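Local coordinates for protein P47 (Clostridium botulinum, PDB 6EKT) that may form part of a progenitor toxin complex that protects botulinum neurotoxin during its passage through the host gastrointestinal tract, at residues 331-343 with 355-369. Residues are numbered along the deposited sequence; the frame is centred on the assembly and turned at random. Where two conformers were deposited one is given.
Sequences AVYSDFEIQSINK and FEVDKNPTSSYKYHL
His368 reaches across the strand pair to Tyr333 and Asp335, and its side chain illustrates how a cross-strand pair in an antiparallel hairpin can be fixed from several directions. Its CB lies over the face of the Tyr333 ring, a CH-pi contact 4.1 Å from the ring centroid. With chi1 at -61°, CG stands beside the backbone N and carries the imidazole over the phenol; His368 CG and CD2 meet Tyr333 CZ, CD2 at 3.5 Å. The rings form an offset stack with planes only 5° apart, the Tyr333 hydroxyl oxygen sitting over the centre of the imidazole. At the tip, His368 NE2 donates to Asp335 OD2 (2.7 Å), which it meets from above the carboxylate plane, the two flat groups being almost perpendicular. This bond fixes the ring's rotation and would probably favour a protonated imidazole.

Between the two strands, paired backbone bonds run from Tyr333–His368 to Gln339–Thr362, the one from Tyr333 N to His368 O being weak. Regular pairing then gives way to a loop at 356-361, where Asp358 OD2 replaces a backbone carbonyl and accepts from Ile341 N (2.8 Å), while its OD1 closes an Asx turn with Asn360 N. Asn342 ND2 holds Glu356 O at 2.7 Å.

Strand 315-326 pairs with the other edge of 331-343, and Arg325 adds a cation-pi contact to Tyr333. Ser334, Pro361 and Leu369 touch helix 374-394, consistent with the TULIP-like arrangement of a sheet wrapped around a long helix.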
loop_
_atom_site.group_PDB
_atom_site.type_symbol
_atom_site.label_atom_id
_atom_site.label_comp_id
_atom_site.label_asym_id
_atom_site.label_seq_id
_atom_site.Cartn_x
_atom_site.Cartn_y
_atom_site.Cartn_z
ATOM N N ALA A 331 -24.782 -10.907 -44.075
ATOM C CA ALA A 331 -23.709 -11.517 -44.873
ATOM C C ALA A 331 -22.584 -10.535 -45.117
ATOM O O ALA A 331 -21.421 -10.925 -45.316
ATOM C CB ALA A 331 -24.255 -12.025 -46.211
ATOM N N VAL A 332 -22.940 -9.254 -45.125
ATOM C CA VAL A 332 -21.970 -8.195 -45.325
ATOM C C VAL A 332 -21.478 -7.711 -43.969
ATOM O O VAL A 332 -22.276 -7.293 -43.122
ATOM C CB VAL A 332 -22.571 -7.043 -46.147
ATOM C CG1 VAL A 332 -21.568 -5.898 -46.261
ATOM C CG2 VAL A 332 -22.981 -7.551 -47.539
ATOM N N TYR A 333 -20.156 -7.786 -43.762
ATOM C CA TYR A 333 -19.585 -7.492 -42.433
ATOM C C TYR A 333 -18.131 -7.090 -42.520
ATOM O O TYR A 333 -17.473 -7.311 -43.555
ATOM C CB TYR A 333 -19.755 -8.678 -41.480
ATOM C CG TYR A 333 -18.764 -9.818 -41.673
ATOM C CD1 TYR A 333 -18.967 -10.779 -42.670
ATOM C CD2 TYR A 333 -17.648 -9.940 -40.847
ATOM C CE1 TYR A 333 -18.074 -11.826 -42.850
ATOM C CE2 TYR A 333 -16.739 -10.984 -41.013
ATOM C CZ TYR A 333 -16.968 -11.917 -42.004
ATOM O OH TYR A 333 -16.083 -12.940 -42.157
ATOM N N SER A 334 -17.640 -6.509 -41.427
ATOM C CA SER A 334 -16.251 -6.103 -41.313
ATOM C C SER A 334 -15.618 -6.773 -40.111
ATOM O O SER A 334 -16.263 -6.876 -39.069
ATOM C CB SER A 334 -16.170 -4.601 -41.072
ATOM O OG SER A 334 -16.333 -3.919 -42.282
ATOM N N ASP A 335 -14.376 -7.226 -40.264
ATOM C CA ASP A 335 -13.500 -7.458 -39.116
ATOM C C ASP A 335 -12.793 -6.160 -38.772
ATOM O O ASP A 335 -12.467 -5.379 -39.671
ATOM C CB ASP A 335 -12.445 -8.514 -39.438
ATOM C CG ASP A 335 -13.050 -9.844 -39.814
ATOM O OD1 ASP A 335 -13.779 -10.423 -39.002
ATOM O OD2 ASP A 335 -12.795 -10.291 -40.939
ATOM N N PHE A 336 -12.553 -5.939 -37.479
ATOM C CA PHE A 336 -11.721 -4.816 -37.058
ATOM C C PHE A 336 -10.809 -5.149 -35.875
ATOM O O PHE A 336 -11.064 -6.084 -35.116
ATOM C CB PHE A 336 -12.569 -3.583 -36.759
ATOM C CG PHE A 336 -13.617 -3.814 -35.703
ATOM C CD1 PHE A 336 -13.271 -3.813 -34.339
ATOM C CD2 PHE A 336 -14.936 -4.020 -36.058
ATOM C CE1 PHE A 336 -14.234 -4.021 -33.355
ATOM C CE2 PHE A 336 -15.913 -4.219 -35.068
ATOM C CZ PHE A 336 -15.555 -4.224 -33.722
ATOM N N GLU A 337 -9.739 -4.374 -35.744
ATOM C CA GLU A 337 -8.830 -4.503 -34.607
ATOM C C GLU A 337 -8.531 -3.117 -34.123
ATOM O O GLU A 337 -8.427 -2.206 -34.938
ATOM C CB GLU A 337 -7.525 -5.177 -35.053
ATOM C CG GLU A 337 -7.709 -6.650 -35.358
ATOM C CD GLU A 337 -6.399 -7.376 -35.624
ATOM O OE1 GLU A 337 -5.461 -7.274 -34.800
ATOM O OE2 GLU A 337 -6.330 -8.067 -36.657
ATOM N N ILE A 338 -8.383 -2.944 -32.812
ATOM C CA ILE A 338 -8.077 -1.642 -32.250
ATOM C C ILE A 338 -6.959 -1.840 -31.229
ATOM O O ILE A 338 -6.977 -2.812 -30.462
ATOM C CB ILE A 338 -9.325 -1.016 -31.552
ATOM C CG1 ILE A 338 -10.460 -0.776 -32.569
ATOM C CG2 ILE A 338 -9.004 0.321 -30.880
ATOM C CD1 ILE A 338 -11.790 -0.428 -31.934
ATOM N N GLN A 339 -6.025 -0.889 -31.216
ATOM C CA GLN A 339 -4.994 -0.796 -30.186
ATOM C C GLN A 339 -5.011 0.608 -29.566
ATOM O O GLN A 339 -4.717 1.586 -30.261
ATOM C CB GLN A 339 -3.622 -1.112 -30.795
ATOM C CG GLN A 339 -3.529 -2.464 -31.503
ATOM C CD GLN A 339 -3.900 -2.409 -32.973
ATOM O OE1 GLN A 339 -3.724 -1.386 -33.641
ATOM N NE2 GLN A 339 -4.407 -3.522 -33.494
ATOM N N SER A 340 -5.341 0.690 -28.271
ATOM C CA SER A 340 -5.509 1.954 -27.558
ATOM C C SER A 340 -4.543 2.008 -26.382
ATOM O O SER A 340 -4.310 0.993 -25.714
ATOM C CB SER A 340 -6.934 2.028 -27.027
ATOM O OG SER A 340 -7.204 3.260 -26.392
ATOM N N ILE A 341 -3.984 3.182 -26.146
ATOM C CA ILE A 341 -3.141 3.428 -24.968
ATOM C C ILE A 341 -3.823 4.494 -24.130
ATOM O O ILE A 341 -4.058 5.607 -24.608
ATOM C CB ILE A 341 -1.704 3.846 -25.370
ATOM C CG1 ILE A 341 -1.064 2.739 -26.219
ATOM C CG2 ILE A 341 -0.863 4.149 -24.124
ATOM C CD1 ILE A 341 0.087 3.187 -27.107
ATOM N N ASN A 342 -4.139 4.153 -22.883
ATOM C CA ASN A 342 -4.989 5.000 -22.046
ATOM C C ASN A 342 -4.273 5.366 -20.752
ATOM O O ASN A 342 -4.063 4.496 -19.884
ATOM C CB ASN A 342 -6.303 4.296 -21.748
ATOM C CG ASN A 342 -7.103 4.001 -23.017
ATOM O OD1 ASN A 342 -6.795 3.054 -23.742
ATOM N ND2 ASN A 342 -8.089 4.851 -23.319
ATOM N N LYS A 343 -3.912 6.649 -20.642
ATOM C CA LYS A 343 -3.073 7.138 -19.542
ATOM C C LYS A 343 -3.888 7.385 -18.281
ATOM O O LYS A 343 -4.931 8.041 -18.327
ATOM C CB LYS A 343 -2.343 8.424 -19.951
ATOM C CG LYS A 343 -1.337 8.927 -18.907
ATOM C CD LYS A 343 -1.134 10.432 -18.959
ATOM C CE LYS A 343 -0.074 10.824 -19.969
ATOM N NZ LYS A 343 -0.063 12.309 -20.136
ATOM N N PHE A 355 -8.845 6.943 -16.512
ATOM C CA PHE A 355 -8.003 6.635 -17.634
ATOM C C PHE A 355 -8.520 7.434 -18.846
ATOM O O PHE A 355 -9.694 7.332 -19.193
ATOM C CB PHE A 355 -8.005 5.134 -17.887
ATOM C CG PHE A 355 -7.265 4.346 -16.835
ATOM C CD1 PHE A 355 -5.886 4.159 -16.939
ATOM C CD2 PHE A 355 -7.945 3.815 -15.725
ATOM C CE1 PHE A 355 -5.206 3.438 -15.974
ATOM C CE2 PHE A 355 -7.261 3.083 -14.757
ATOM C CZ PHE A 355 -5.891 2.894 -14.887
ATOM N N GLU A 356 -7.641 8.256 -19.422
ATOM C CA GLU A 356 -7.959 9.126 -20.554
ATOM C C GLU A 356 -8.290 8.302 -21.775
ATOM O O GLU A 356 -7.760 7.200 -21.948
ATOM C CB GLU A 356 -6.752 9.995 -20.924
ATOM C CG GLU A 356 -6.565 11.285 -20.149
ATOM C CD GLU A 356 -5.324 12.045 -20.602
ATOM O OE1 GLU A 356 -4.569 11.516 -21.459
ATOM O OE2 GLU A 356 -5.086 13.161 -20.084
ATOM N N VAL A 357 -9.131 8.865 -22.649
ATOM C CA VAL A 357 -9.325 8.302 -23.991
ATOM C C VAL A 357 -8.032 8.532 -24.775
ATOM O O VAL A 357 -7.381 9.582 -24.620
ATOM C CB VAL A 357 -10.524 8.981 -24.702
ATOM C CG1 VAL A 357 -10.731 8.413 -26.097
ATOM C CG2 VAL A 357 -11.796 8.822 -23.869
ATOM N N ASP A 358 -7.640 7.548 -25.575
ATOM C CA ASP A 358 -6.479 7.682 -26.431
ATOM C C ASP A 358 -6.808 8.693 -27.535
ATOM O O ASP A 358 -7.831 8.571 -28.212
ATOM C CB ASP A 358 -6.107 6.315 -27.012
ATOM C CG ASP A 358 -4.753 6.303 -27.677
ATOM O OD1 ASP A 358 -4.146 7.364 -27.905
ATOM O OD2 ASP A 358 -4.277 5.201 -27.992
ATOM N N LYS A 359 -5.954 9.696 -27.693
ATOM C CA LYS A 359 -6.143 10.675 -28.771
ATOM C C LYS A 359 -5.646 10.166 -30.112
ATOM O O LYS A 359 -6.064 10.668 -31.163
ATOM C CB LYS A 359 -5.500 12.011 -28.420
ATOM C CG LYS A 359 -6.245 12.769 -27.313
ATOM C CD LYS A 359 -5.342 13.718 -26.525
ATOM C CE LYS A 359 -4.894 14.918 -27.338
ATOM N NZ LYS A 359 -5.736 16.133 -27.130
ATOM N N ASN A 360 -4.762 9.173 -30.086
ATOM C CA ASN A 360 -4.203 8.607 -31.315
ATOM C C ASN A 360 -4.211 7.076 -31.275
ATOM O O ASN A 360 -3.133 6.441 -31.373
ATOM C CB ASN A 360 -2.784 9.157 -31.590
ATOM C CG ASN A 360 -2.749 10.666 -31.699
ATOM O OD1 ASN A 360 -2.331 11.344 -30.763
ATOM N ND2 ASN A 360 -3.194 11.199 -32.825
ATOM N N PRO A 361 -5.414 6.470 -31.129
ATOM C CA PRO A 361 -5.486 5.005 -31.167
ATOM C C PRO A 361 -5.145 4.473 -32.564
ATOM O O PRO A 361 -5.118 5.247 -33.512
ATOM C CB PRO A 361 -6.956 4.723 -30.838
ATOM C CG PRO A 361 -7.682 5.920 -31.322
ATOM C CD PRO A 361 -6.767 7.073 -31.051
ATOM N N THR A 362 -4.861 3.184 -32.695
ATOM C CA THR A 362 -4.633 2.623 -34.025
ATOM C C THR A 362 -5.663 1.550 -34.300
ATOM O O THR A 362 -6.150 0.894 -33.376
ATOM C CB THR A 362 -3.223 2.055 -34.225
ATOM O OG1 THR A 362 -2.941 1.107 -33.202
ATOM C CG2 THR A 362 -2.201 3.158 -34.179
ATOM N N SER A 363 -6.027 1.408 -35.566
ATOM C CA SER A 363 -7.008 0.379 -35.941
ATOM C C SER A 363 -6.763 -0.144 -37.344
ATOM O O SER A 363 -6.034 0.472 -38.135
ATOM C CB SER A 363 -8.445 0.926 -35.832
ATOM O OG SER A 363 -8.626 1.973 -36.753
ATOM N N SER A 364 -7.383 -1.280 -37.654
ATOM C CA SER A 364 -7.405 -1.790 -39.024
ATOM C C SER A 364 -8.718 -2.536 -39.204
ATOM O O SER A 364 -9.397 -2.859 -38.217
ATOM C CB SER A 364 -6.201 -2.705 -39.305
ATOM O OG SER A 364 -6.167 -3.797 -38.387
ATOM N N TYR A 365 -9.084 -2.799 -40.447
ATOM C CA TYR A 365 -10.356 -3.451 -40.720
ATOM C C TYR A 365 -10.260 -4.201 -42.022
ATOM O O TYR A 365 -9.367 -3.913 -42.857
ATOM C CB TYR A 365 -11.516 -2.429 -40.759
ATOM C CG TYR A 365 -11.280 -1.278 -41.710
ATOM C CD1 TYR A 365 -11.632 -1.375 -43.050
ATOM C CD2 TYR A 365 -10.696 -0.096 -41.263
ATOM C CE1 TYR A 365 -11.399 -0.323 -43.941
ATOM C CE2 TYR A 365 -10.470 0.973 -42.137
ATOM C CZ TYR A 365 -10.827 0.849 -43.467
ATOM O OH TYR A 365 -10.593 1.887 -44.327
ATOM N N LYS A 366 -11.156 -5.170 -42.183
ATOM C CA LYS A 366 -11.269 -5.916 -43.444
ATOM C C LYS A 366 -12.746 -6.007 -43.791
ATOM O O LYS A 366 -13.527 -6.566 -42.999
ATOM C CB LYS A 366 -10.666 -7.317 -43.313
ATOM C CG LYS A 366 -10.666 -8.048 -44.651
ATOM C CD LYS A 366 -9.771 -9.281 -44.610
ATOM C CE LYS A 366 -9.902 -10.088 -45.894
ATOM N NZ LYS A 366 -10.060 -9.214 -47.099
ATOM N N TYR A 367 -13.124 -5.464 -44.960
ATOM C CA TYR A 367 -14.511 -5.586 -45.450
ATOM C C TYR A 367 -14.773 -6.943 -46.099
ATOM O O TYR A 367 -13.919 -7.448 -46.816
ATOM C CB TYR A 367 -14.829 -4.539 -46.521
ATOM C CG TYR A 367 -14.690 -3.098 -46.109
ATOM C CD1 TYR A 367 -15.035 -2.672 -44.816
ATOM C CD2 TYR A 367 -14.274 -2.143 -47.037
ATOM C CE1 TYR A 367 -14.916 -1.325 -44.449
ATOM C CE2 TYR A 367 -14.164 -0.799 -46.682
ATOM C CZ TYR A 367 -14.503 -0.395 -45.404
ATOM O OH TYR A 367 -14.372 0.935 -45.057
ATOM N N HIS A 368 -15.973 -7.480 -45.901
ATOM C CA HIS A 368 -16.432 -8.683 -46.590
ATOM C C HIS A 368 -17.710 -8.315 -47.355
ATOM O O HIS A 368 -18.775 -8.154 -46.755
ATOM C CB HIS A 368 -16.697 -9.794 -45.583
ATOM C CG HIS A 368 -15.484 -10.193 -44.807
ATOM N ND1 HIS A 368 -14.681 -11.256 -45.179
ATOM C CD2 HIS A 368 -14.915 -9.658 -43.704
ATOM C CE1 HIS A 368 -13.676 -11.364 -44.322
ATOM N NE2 HIS A 368 -13.797 -10.408 -43.415
ATOM N N LEU A 369 -17.571 -8.158 -48.669
ATOM C CA LEU A 369 -18.589 -7.575 -49.554
ATOM C C LEU A 369 -18.548 -8.363 -50.849
ATOM O O LEU A 369 -17.472 -8.836 -51.240
ATOM C CB LEU A 369 -18.193 -6.136 -49.928
ATOM C CG LEU A 369 -18.268 -5.056 -48.881
ATOM C CD1 LEU A 369 -17.339 -3.935 -49.250
ATOM C CD2 LEU A 369 -19.703 -4.562 -48.867
HETATM O O HOH W 1 -9.239 5.235 -26.243
HETATM O O HOH W 2 -4.197 8.350 -22.872
#